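Local coordinates for COPII coat assembly protein SEC16 (Saccharomyces cerevisiae, PDB 3MZK), which helps initiate assembly of the COPII coat that forms transport vesicles at the endoplasmic reticulum and takes part in cargo selection and autophagy, at residues 67-72 and 376-381; 331-336 and 356-361; 258-263 and 275-280. All blocks are in the same frame, centred on the assembly; numbering follows the deposited sequence.

Contact 1. Residues 67-72 and 376-381; sequences PGPLGS and TKYTDY
Pro69 lies against the ring of Tyr378, presenting CG to one of its faces. The evidence for a CH-pi contact is direct: CG stands 3.7 Å from the centroid of the Tyr378 ring and only 15° off its normal. The two side chains are set obliquely, and the proline is shifted toward the rim of the ring. Pro69 CG also lies 3.4 Å from the backbone Lys377 O. The edge of the pyrrolidine continues onto the base of the lysine, with Pro69 CD 3.9 Å from Lys377 CB, and there the two side chains cross nearly at a right angle. One helical turn on, Tyr381 has CG anti to its own backbone nitrogen (chi1 168°), which directs the ring toward residues 69-72. Its CD2 lies 4.2 Å from Pro69 CB, and its CD1 is 4.0 Å from CB of Ser72, a poorly ordered residue. Pro69 thus touches two tyrosines three residues apart on helix 372-387.

The hydroxyl of Tyr378 sits 3.2 Å from Gly68 O, but its hydrogen bond is made to Glu337 OE1. The other oxygen of that carboxylate accepts from Leu70 N, so one carboxylate of helix 330-344 links the loop and Tyr378. With a leucine in place of Tyr378, Pro69 would probably lose the flat surface beneath its CG, and Glu337 OE1 would be left without its phenol partner.

Gly68 and Gly71 flank Pro69-Leu70 at positive phi. The result is a proline-aromatic contact between a loop and a helix. It joins the chain between helices 61-65 and 77-94 to the C-terminal part of a largely helical fold, consistent with the ACE1 architecture of Sec16.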
loop_
_atom_site.group_PDB
_atom_site.type_symbol
_atom_site.label_atom_id
_atom_site.label_comp_id
_atom_site.label_asym_id
_atom_site.label_seq_id
_atom_site.Cartn_x
_atom_site.Cartn_y
_atom_site.Cartn_z
ATOM N N PRO B 67 -33.926 -27.490 -0.337
ATOM C CA PRO B 67 -34.690 -26.551 -1.168
ATOM C C PRO B 67 -34.215 -26.495 -2.615
ATOM O O PRO B 67 -33.501 -25.563 -2.976
ATOM C CB PRO B 67 -34.440 -25.198 -0.491
ATOM C CG PRO B 67 -34.043 -25.528 0.903
ATOM C CD PRO B 67 -33.276 -26.810 0.796
ATOM N N GLY B 68 -34.622 -27.473 -3.423
ATOM C CA GLY B 68 -34.302 -27.512 -4.841
ATOM C C GLY B 68 -32.892 -27.061 -5.167
ATOM O O GLY B 68 -32.023 -27.051 -4.295
ATOM N N PRO B 69 -32.649 -26.700 -6.436
ATOM C CA PRO B 69 -31.354 -26.147 -6.846
ATOM C C PRO B 69 -31.197 -24.709 -6.370
ATOM O O PRO B 69 -31.966 -23.849 -6.795
ATOM C CB PRO B 69 -31.428 -26.170 -8.379
ATOM C CG PRO B 69 -32.584 -27.059 -8.716
ATOM C CD PRO B 69 -33.541 -26.927 -7.584
ATOM N N LEU B 70 -30.229 -24.448 -5.497
ATOM C CA LEU B 70 -29.939 -23.073 -5.102
ATOM C C LEU B 70 -29.416 -22.329 -6.319
ATOM O O LEU B 70 -28.901 -22.945 -7.250
ATOM C CB LEU B 70 -28.891 -23.034 -3.992
ATOM C CG LEU B 70 -29.162 -23.892 -2.763
ATOM C CD1 LEU B 70 -28.023 -23.748 -1.774
ATOM C CD2 LEU B 70 -30.479 -23.497 -2.132
ATOM N N GLY B 71 -29.536 -21.010 -6.319
ATOM C CA GLY B 71 -29.085 -20.239 -7.460
ATOM C C GLY B 71 -30.155 -20.199 -8.529
ATOM O O GLY B 71 -30.307 -19.199 -9.228
ATOM N N SER B 72 -30.888 -21.298 -8.670
ATOM C CA SER B 72 -32.129 -21.258 -9.424
ATOM C C SER B 72 -32.908 -20.148 -8.753
ATOM O O SER B 72 -33.085 -20.166 -7.536
ATOM C CB SER B 72 -32.885 -22.579 -9.312
ATOM O OG SER B 72 -34.135 -22.399 -8.670
ATOM N N THR B 376 -35.731 -33.289 -12.103
ATOM C CA THR B 376 -35.831 -32.455 -13.298
ATOM C C THR B 376 -35.555 -30.989 -12.979
ATOM O O THR B 376 -35.024 -30.261 -13.815
ATOM C CB THR B 376 -37.202 -32.584 -13.986
ATOM O OG1 THR B 376 -38.238 -32.259 -13.051
ATOM C CG2 THR B 376 -37.411 -33.996 -14.486
ATOM N N LYS B 377 -35.913 -30.558 -11.773
ATOM C CA LYS B 377 -35.587 -29.201 -11.337
ATOM C C LYS B 377 -34.097 -28.952 -11.498
ATOM O O LYS B 377 -33.680 -27.852 -11.843
ATOM C CB LYS B 377 -36.001 -28.962 -9.882
ATOM C CG LYS B 377 -37.464 -28.587 -9.696
ATOM C CD LYS B 377 -37.743 -28.166 -8.260
ATOM C CE LYS B 377 -39.165 -27.657 -8.099
ATOM N NZ LYS B 377 -39.402 -27.125 -6.729
ATOM N N TYR B 378 -33.301 -29.990 -11.256
ATOM C CA TYR B 378 -31.849 -29.900 -11.386
ATOM C C TYR B 378 -31.370 -30.006 -12.829
ATOM O O TYR B 378 -30.613 -29.159 -13.298
ATOM C CB TYR B 378 -31.159 -30.957 -10.525
ATOM C CG TYR B 378 -30.790 -30.456 -9.151
ATOM C CD1 TYR B 378 -29.539 -29.900 -8.907
ATOM C CD2 TYR B 378 -31.697 -30.517 -8.102
ATOM C CE1 TYR B 378 -29.201 -29.428 -7.650
ATOM C CE2 TYR B 378 -31.367 -30.049 -6.845
ATOM C CZ TYR B 378 -30.121 -29.506 -6.622
ATOM O OH TYR B 378 -29.796 -29.042 -5.366
ATOM N N THR B 379 -31.808 -31.042 -13.532
ATOM C CA THR B 379 -31.406 -31.220 -14.923
ATOM C C THR B 379 -31.741 -29.980 -15.755
ATOM O O THR B 379 -30.939 -29.537 -16.578
ATOM C CB THR B 379 -32.035 -32.481 -15.560
ATOM O OG1 THR B 379 -33.444 -32.291 -15.739
ATOM C CG2 THR B 379 -31.786 -33.700 -14.685
ATOM N N ASP B 380 -32.919 -29.412 -15.529
ATOM C CA ASP B 380 -33.323 -28.203 -16.238
ATOM C C ASP B 380 -32.399 -27.029 -15.924
ATOM O O ASP B 380 -31.844 -26.401 -16.831
ATOM C CB ASP B 380 -34.773 -27.850 -15.915
ATOM C CG ASP B 380 -35.763 -28.685 -16.708
ATOM O OD1 ASP B 380 -35.335 -29.634 -17.399
ATOM O OD2 ASP B 380 -36.974 -28.394 -16.636
ATOM N N TYR B 381 -32.233 -26.735 -14.638
ATOM C CA TYR B 381 -31.343 -25.662 -14.229
ATOM C C TYR B 381 -29.937 -25.892 -14.763
ATOM O O TYR B 381 -29.288 -24.963 -15.250
ATOM C CB TYR B 381 -31.306 -25.533 -12.707
ATOM C CG TYR B 381 -30.188 -24.646 -12.208
ATOM C CD1 TYR B 381 -30.273 -23.261 -12.303
ATOM C CD2 TYR B 381 -29.043 -25.194 -11.644
ATOM C CE1 TYR B 381 -29.248 -22.450 -11.850
ATOM C CE2 TYR B 381 -28.013 -24.393 -11.188
ATOM C CZ TYR B 381 -28.121 -23.022 -11.294
ATOM O OH TYR B 381 -27.097 -22.221 -10.837
#

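Contact 2. Residues 331-336 and 356-361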
loop_
_atom_site.group_PDB
_atom_site.type_symbol
_atom_site.label_atom_id
_atom_site.label_comp_id
_atom_site.label_asym_id
_atom_site.label_seq_id
_atom_site.Cartn_x
_atom_site.Cartn_y
_atom_site.Cartn_z
ATOM N N GLU B 331 -23.264 -34.784 2.462
ATOM C CA GLU B 331 -22.836 -33.530 3.082
ATOM C C GLU B 331 -22.071 -32.675 2.080
ATOM O O GLU B 331 -22.355 -31.484 1.916
ATOM C CB GLU B 331 -21.969 -33.785 4.320
ATOM C CG GLU B 331 -22.683 -34.485 5.466
ATOM C CD GLU B 331 -23.061 -35.918 5.134
ATOM O OE1 GLU B 331 -22.275 -36.595 4.431
ATOM O OE2 GLU B 331 -24.148 -36.364 5.574
ATOM N N SER B 332 -21.107 -33.295 1.406
ATOM C CA SER B 332 -20.297 -32.604 0.406
ATOM C C SER B 332 -21.145 -32.005 -0.710
ATOM O O SER B 332 -20.915 -30.874 -1.132
ATOM C CB SER B 332 -19.253 -33.549 -0.188
ATOM O OG SER B 332 -18.453 -32.879 -1.146
ATOM N N ILE B 333 -22.124 -32.762 -1.195
ATOM C CA ILE B 333 -22.993 -32.258 -2.249
ATOM C C ILE B 333 -23.670 -30.968 -1.812
ATOM O O ILE B 333 -23.648 -29.968 -2.529
ATOM C CB ILE B 333 -24.080 -33.275 -2.621
ATOM C CG1 ILE B 333 -23.449 -34.547 -3.175
ATOM C CG2 ILE B 333 -25.050 -32.682 -3.635
ATOM C CD1 ILE B 333 -24.465 -35.618 -3.504
ATOM N N LEU B 334 -24.270 -31.004 -0.627
ATOM C CA LEU B 334 -25.030 -29.877 -0.109
ATOM C C LEU B 334 -24.118 -28.729 0.328
ATOM O O LEU B 334 -24.331 -27.576 -0.053
ATOM C CB LEU B 334 -25.927 -30.333 1.047
ATOM C CG LEU B 334 -26.906 -31.464 0.712
ATOM C CD1 LEU B 334 -27.669 -31.911 1.940
ATOM C CD2 LEU B 334 -27.874 -31.051 -0.384
ATOM N N TRP B 335 -23.103 -29.043 1.126
ATOM C CA TRP B 335 -22.137 -28.033 1.530
ATOM C C TRP B 335 -21.591 -27.300 0.313
ATOM O O TRP B 335 -21.603 -26.069 0.269
ATOM C CB TRP B 335 -20.990 -28.655 2.315
ATOM C CG TRP B 335 -21.389 -29.107 3.669
ATOM C CD1 TRP B 335 -22.486 -28.709 4.373
ATOM C CD2 TRP B 335 -20.705 -30.055 4.491
ATOM N NE1 TRP B 335 -22.523 -29.346 5.590
ATOM C CE2 TRP B 335 -21.440 -30.180 5.686
ATOM C CE3 TRP B 335 -19.538 -30.813 4.333
ATOM C CZ2 TRP B 335 -21.048 -31.027 6.719
ATOM C CZ3 TRP B 335 -19.148 -31.654 5.361
ATOM C CH2 TRP B 335 -19.901 -31.754 6.538
ATOM N N ASP B 336 -21.122 -28.052 -0.679
ATOM C CA ASP B 336 -20.561 -27.441 -1.874
ATOM C C ASP B 336 -21.531 -26.490 -2.561
ATOM O O ASP B 336 -21.138 -25.404 -2.988
ATOM C CB ASP B 336 -20.057 -28.497 -2.853
ATOM C CG ASP B 336 -18.733 -29.095 -2.424
ATOM O OD1 ASP B 336 -18.045 -28.457 -1.601
ATOM O OD2 ASP B 336 -18.380 -30.195 -2.908
ATOM N N LEU B 356 -19.834 -28.819 -11.107
ATOM C CA LEU B 356 -20.936 -29.181 -11.997
ATOM C C LEU B 356 -21.141 -30.697 -12.077
ATOM O O LEU B 356 -22.271 -31.180 -11.996
ATOM C CB LEU B 356 -20.740 -28.583 -13.390
ATOM C CG LEU B 356 -21.122 -27.105 -13.503
ATOM C CD1 LEU B 356 -20.518 -26.460 -14.743
ATOM C CD2 LEU B 356 -22.635 -26.958 -13.492
ATOM N N PRO B 357 -20.047 -31.457 -12.241
ATOM C CA PRO B 357 -20.187 -32.913 -12.200
ATOM C C PRO B 357 -20.907 -33.371 -10.939
ATOM O O PRO B 357 -21.769 -34.242 -11.019
ATOM C CB PRO B 357 -18.738 -33.388 -12.184
ATOM C CG PRO B 357 -18.021 -32.343 -12.943
ATOM C CD PRO B 357 -18.671 -31.053 -12.568
ATOM N N GLN B 358 -20.570 -32.784 -9.795
ATOM C CA GLN B 358 -21.177 -33.189 -8.533
ATOM C C GLN B 358 -22.669 -32.893 -8.529
ATOM O O GLN B 358 -23.444 -33.644 -7.951
ATOM C CB GLN B 358 -20.498 -32.503 -7.348
ATOM C CG GLN B 358 -20.886 -33.077 -5.995
ATOM C CD GLN B 358 -20.214 -32.351 -4.834
ATOM O OE1 GLN B 358 -19.650 -32.977 -3.935
ATOM N NE2 GLN B 358 -20.283 -31.025 -4.847
ATOM N N LYS B 359 -23.068 -31.802 -9.178
ATOM C CA LYS B 359 -24.482 -31.443 -9.273
ATOM C C LYS B 359 -25.273 -32.460 -10.096
ATOM O O LYS B 359 -26.399 -32.819 -9.742
ATOM C CB LYS B 359 -24.649 -30.050 -9.877
ATOM C CG LYS B 359 -24.155 -28.926 -8.992
ATOM C CD LYS B 359 -24.567 -27.582 -9.558
ATOM C CE LYS B 359 -23.970 -26.438 -8.772
ATOM N NZ LYS B 359 -24.250 -25.141 -9.445
ATOM N N ILE B 360 -24.682 -32.913 -11.200
ATOM C CA ILE B 360 -25.311 -33.919 -12.046
ATOM C C ILE B 360 -25.425 -35.222 -11.270
ATOM O O ILE B 360 -26.448 -35.907 -11.314
ATOM C CB ILE B 360 -24.506 -34.154 -13.335
ATOM C CG1 ILE B 360 -24.374 -32.852 -14.128
ATOM C CG2 ILE B 360 -25.156 -35.234 -14.193
ATOM C CD1 ILE B 360 -23.579 -33.006 -15.402
ATOM N N TYR B 361 -24.361 -35.554 -10.554
ATOM C CA TYR B 361 -24.341 -36.722 -9.687
ATOM C C TYR B 361 -25.422 -36.604 -8.617
ATOM O O TYR B 361 -26.012 -37.603 -8.199
ATOM C CB TYR B 361 -22.956 -36.852 -9.060
ATOM C CG TYR B 361 -22.881 -37.666 -7.797
ATOM C CD1 TYR B 361 -23.173 -39.020 -7.797
ATOM C CD2 TYR B 361 -22.479 -37.081 -6.604
ATOM C CE1 TYR B 361 -23.081 -39.764 -6.636
ATOM C CE2 TYR B 361 -22.388 -37.814 -5.443
ATOM C CZ TYR B 361 -22.687 -39.151 -5.464
ATOM O OH TYR B 361 -22.588 -39.870 -4.305
HETATM O O HOH W 1 -22.565 -30.082 -5.418
#
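Gln358 reaches across from helix 356-368 with its chain extended and its CG anti to the backbone nitrogen (chi1 -169°), which sets its amide between Ser332 and Asp336. The firm bond is Gln358 NE2 to Asp336 OD2, 2.8 Å with an N-H...O angle of 149°. It uses the anti lone pair of OD2 and lies close to the amide plane. At the other end of the amide, Ser332 OG stands 3.0 Å from Gln358 OE1; the same hydroxyl also lies near the carbonyls of Ile324 and Gly325, to which its bonds are weak.

The close apolar part is made by Ile333 and Tyr361: CD1 of Ile333 meets Tyr361 CE2 at 3.6 Å, the two side chains crossing at about a right angle. The hydroxyl of Tyr361 is held by Asn328 O. The segment axes approach to 10.2 Å at 123° to each other, a usual spacing for helices that meet through side chains. The looser, hydrated side has a water that donates to Ile333 O; its approach to the amide nitrogen is weak and doubtful.

Asp336 is buried, and its other oxygen accepts from Ile324 N. Neutral N-H groups on both oxygens would be expected to stabilise a negative charge here.

Contact 3. Residues 258-263 and 275-280; sequences AVLINI and PVVLEF
Val259 and Val277 meet across a pair of consecutive helices, 252-261 and 275-290, of the kind stacked in alpha-solenoid folds; the chain between the two segments contains neither helix nor strand. The CG1 methyls of the two valines touch at 3.8 Å, and the two residues lie alongside one another, pointing opposite ways. Both CG1 atoms are anti to their backbone nitrogens (chi1 169° in Val259, 180° in Val277), so each residue offers the same branch to the other.

The second branch of Val259 serves Phe280. Its CG2 lies over one face of the ring, 4.1 Å from the centroid and 24° off the normal, which meets the geometry of a CH-pi contact. The methyl is displaced toward the rim, where Phe280 CE2 is its nearest atom at 3.8 Å. Leu260 adds a marginal touch, CD2 to Val277 CG1 at 4.2 Å.

Further out, the aromatic ring is positioned by Leu222 and Val226 of helix 214-226, by Ile235 of helix 231-240 and by Phe284 of its own helix. Leu260 and Ile263 both lean on Trp116 of helix 116-123, so the pair is built into a layer of several helices. Asn262 makes weak hydrogen bonds to His166 and Leu161 of the second subunit, so this turn lies at the interface between the two copies.

In the backbone, Asn262 N bonds to Val259 O (and weakly to Ala258 O), and Ile263 N to Leu260 O. This turn brings Ile263 round beside Val277, where its CD1 comes within 3.9 Å of Val277 CG1 and its CG1 within 4.1 Å of Val277 CG2.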
loop_
_atom_site.group_PDB
_atom_site.type_symbol
_atom_site.label_atom_id
_atom_site.label_comp_id
_atom_site.label_asym_id
_atom_site.label_seq_id
_atom_site.Cartn_x
_atom_site.Cartn_y
_atom_site.Cartn_z
ATOM N N ALA B 258 -7.685 -18.544 17.992
ATOM C CA ALA B 258 -6.841 -17.516 18.585
ATOM C C ALA B 258 -6.512 -16.434 17.566
ATOM O O ALA B 258 -6.586 -15.241 17.867
ATOM C CB ALA B 258 -5.565 -18.122 19.142
ATOM N N VAL B 259 -6.153 -16.855 16.357
ATOM C CA VAL B 259 -5.816 -15.911 15.300
ATOM C C VAL B 259 -7.004 -15.025 14.939
ATOM O O VAL B 259 -6.879 -13.803 14.881
ATOM C CB VAL B 259 -5.304 -16.630 14.038
ATOM C CG1 VAL B 259 -5.214 -15.660 12.874
ATOM C CG2 VAL B 259 -3.957 -17.275 14.309
ATOM N N LEU B 260 -8.157 -15.641 14.710
ATOM C CA LEU B 260 -9.341 -14.897 14.284
ATOM C C LEU B 260 -9.780 -13.857 15.313
ATOM O O LEU B 260 -10.142 -12.735 14.960
ATOM C CB LEU B 260 -10.498 -15.850 13.955
ATOM C CG LEU B 260 -10.239 -16.827 12.806
ATOM C CD1 LEU B 260 -11.453 -17.708 12.554
ATOM C CD2 LEU B 260 -9.839 -16.087 11.535
ATOM N N ILE B 261 -9.739 -14.234 16.586
ATOM C CA ILE B 261 -10.240 -13.368 17.649
ATOM C C ILE B 261 -9.309 -12.187 17.891
ATOM O O ILE B 261 -9.674 -11.236 18.573
ATOM C CB ILE B 261 -10.452 -14.146 18.965
ATOM C CG1 ILE B 261 -11.531 -13.476 19.815
ATOM C CG2 ILE B 261 -9.146 -14.284 19.723
ATOM C CD1 ILE B 261 -11.941 -14.293 21.029
ATOM N N ASN B 262 -8.110 -12.248 17.324
ATOM C CA ASN B 262 -7.139 -11.171 17.469
ATOM C C ASN B 262 -7.068 -10.276 16.242
ATOM O O ASN B 262 -6.177 -9.435 16.130
ATOM C CB ASN B 262 -5.752 -11.731 17.775
ATOM C CG ASN B 262 -5.617 -12.184 19.205
ATOM O OD1 ASN B 262 -6.006 -11.474 20.127
ATOM N ND2 ASN B 262 -5.074 -13.375 19.401
ATOM N N ILE B 263 -8.001 -10.466 15.317
ATOM C CA ILE B 263 -8.069 -9.617 14.136
ATOM C C ILE B 263 -8.632 -8.255 14.533
ATOM O O ILE B 263 -9.685 -8.175 15.163
ATOM C CB ILE B 263 -8.939 -10.245 13.025
ATOM C CG1 ILE B 263 -8.296 -11.529 12.506
ATOM C CG2 ILE B 263 -9.139 -9.268 11.875
ATOM C CD1 ILE B 263 -9.044 -12.144 11.353
ATOM N N PRO B 275 -4.709 -9.799 4.801
ATOM C CA PRO B 275 -3.847 -10.673 3.998
ATOM C C PRO B 275 -2.996 -11.647 4.818
ATOM O O PRO B 275 -2.909 -12.818 4.456
ATOM C CB PRO B 275 -2.962 -9.679 3.248
ATOM C CG PRO B 275 -3.838 -8.481 3.080
ATOM C CD PRO B 275 -4.675 -8.404 4.326
ATOM N N VAL B 276 -2.385 -11.180 5.900
ATOM C CA VAL B 276 -1.524 -12.037 6.718
ATOM C C VAL B 276 -2.296 -13.194 7.345
ATOM O O VAL B 276 -1.750 -14.273 7.566
ATOM C CB VAL B 276 -0.832 -11.247 7.847
ATOM C CG1 VAL B 276 0.163 -10.268 7.268
ATOM C CG2 VAL B 276 -1.868 -10.540 8.695
ATOM N N VAL B 277 -3.566 -12.951 7.647
ATOM C CA VAL B 277 -4.423 -13.982 8.204
ATOM C C VAL B 277 -4.850 -14.935 7.088
ATOM O O VAL B 277 -5.017 -16.137 7.301
ATOM C CB VAL B 277 -5.656 -13.372 8.906
ATOM C CG1 VAL B 277 -6.547 -14.463 9.486
ATOM C CG2 VAL B 277 -5.216 -12.432 10.005
ATOM N N LEU B 278 -5.009 -14.390 5.891
ATOM C CA LEU B 278 -5.340 -15.212 4.742
ATOM C C LEU B 278 -4.213 -16.198 4.433
ATOM O O LEU B 278 -4.478 -17.377 4.221
ATOM C CB LEU B 278 -5.674 -14.352 3.520
ATOM C CG LEU B 278 -6.217 -15.152 2.334
ATOM C CD1 LEU B 278 -7.346 -16.070 2.790
ATOM C CD2 LEU B 278 -6.682 -14.238 1.213
ATOM N N GLU B 279 -2.964 -15.730 4.413
ATOM C CA GLU B 279 -1.832 -16.632 4.206
ATOM C C GLU B 279 -1.864 -17.765 5.223
ATOM O O GLU B 279 -1.718 -18.935 4.873
ATOM C CB GLU B 279 -0.495 -15.909 4.330
ATOM C CG GLU B 279 -0.290 -14.730 3.399
ATOM C CD GLU B 279 1.037 -14.028 3.655
ATOM O OE1 GLU B 279 2.042 -14.736 3.882
ATOM O OE2 GLU B 279 1.072 -12.777 3.648
ATOM N N PHE B 280 -2.054 -17.407 6.488
ATOM C CA PHE B 280 -2.075 -18.391 7.563
ATOM C C PHE B 280 -3.132 -19.472 7.357
ATOM O O PHE B 280 -2.888 -20.649 7.617
ATOM C CB PHE B 280 -2.297 -17.714 8.915
ATOM C CG PHE B 280 -2.760 -18.652 9.979
ATOM C CD1 PHE B 280 -1.879 -19.533 10.574
ATOM C CD2 PHE B 280 -4.083 -18.674 10.370
ATOM C CE1 PHE B 280 -2.308 -20.410 11.549
ATOM C CE2 PHE B 280 -4.516 -19.551 11.341
ATOM C CZ PHE B 280 -3.626 -20.417 11.929
#

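Contacts 2 and 3 are buried, whereas contact 1 is partly exposed; its centre lies about 26 Å from that of the chain, against about 17 and 14 Å for the centres of contacts 2 and 3. Contacts 1 and 2 are neighbours, their centres 12 Å apart, and they touch where Tyr381 CE2 lies 4.2 Å from Lys359 NZ, on successive helices 356-368 and 372-387. Contact 3 stands apart, about 23 Å from contact 1 and 17 Å from contact 2 between nearest atoms. Chemistry differs too: proline on tyrosine where a loop meets a helix, a buried amide-carboxylate pair between two helices, and purely apolar meshing between two others.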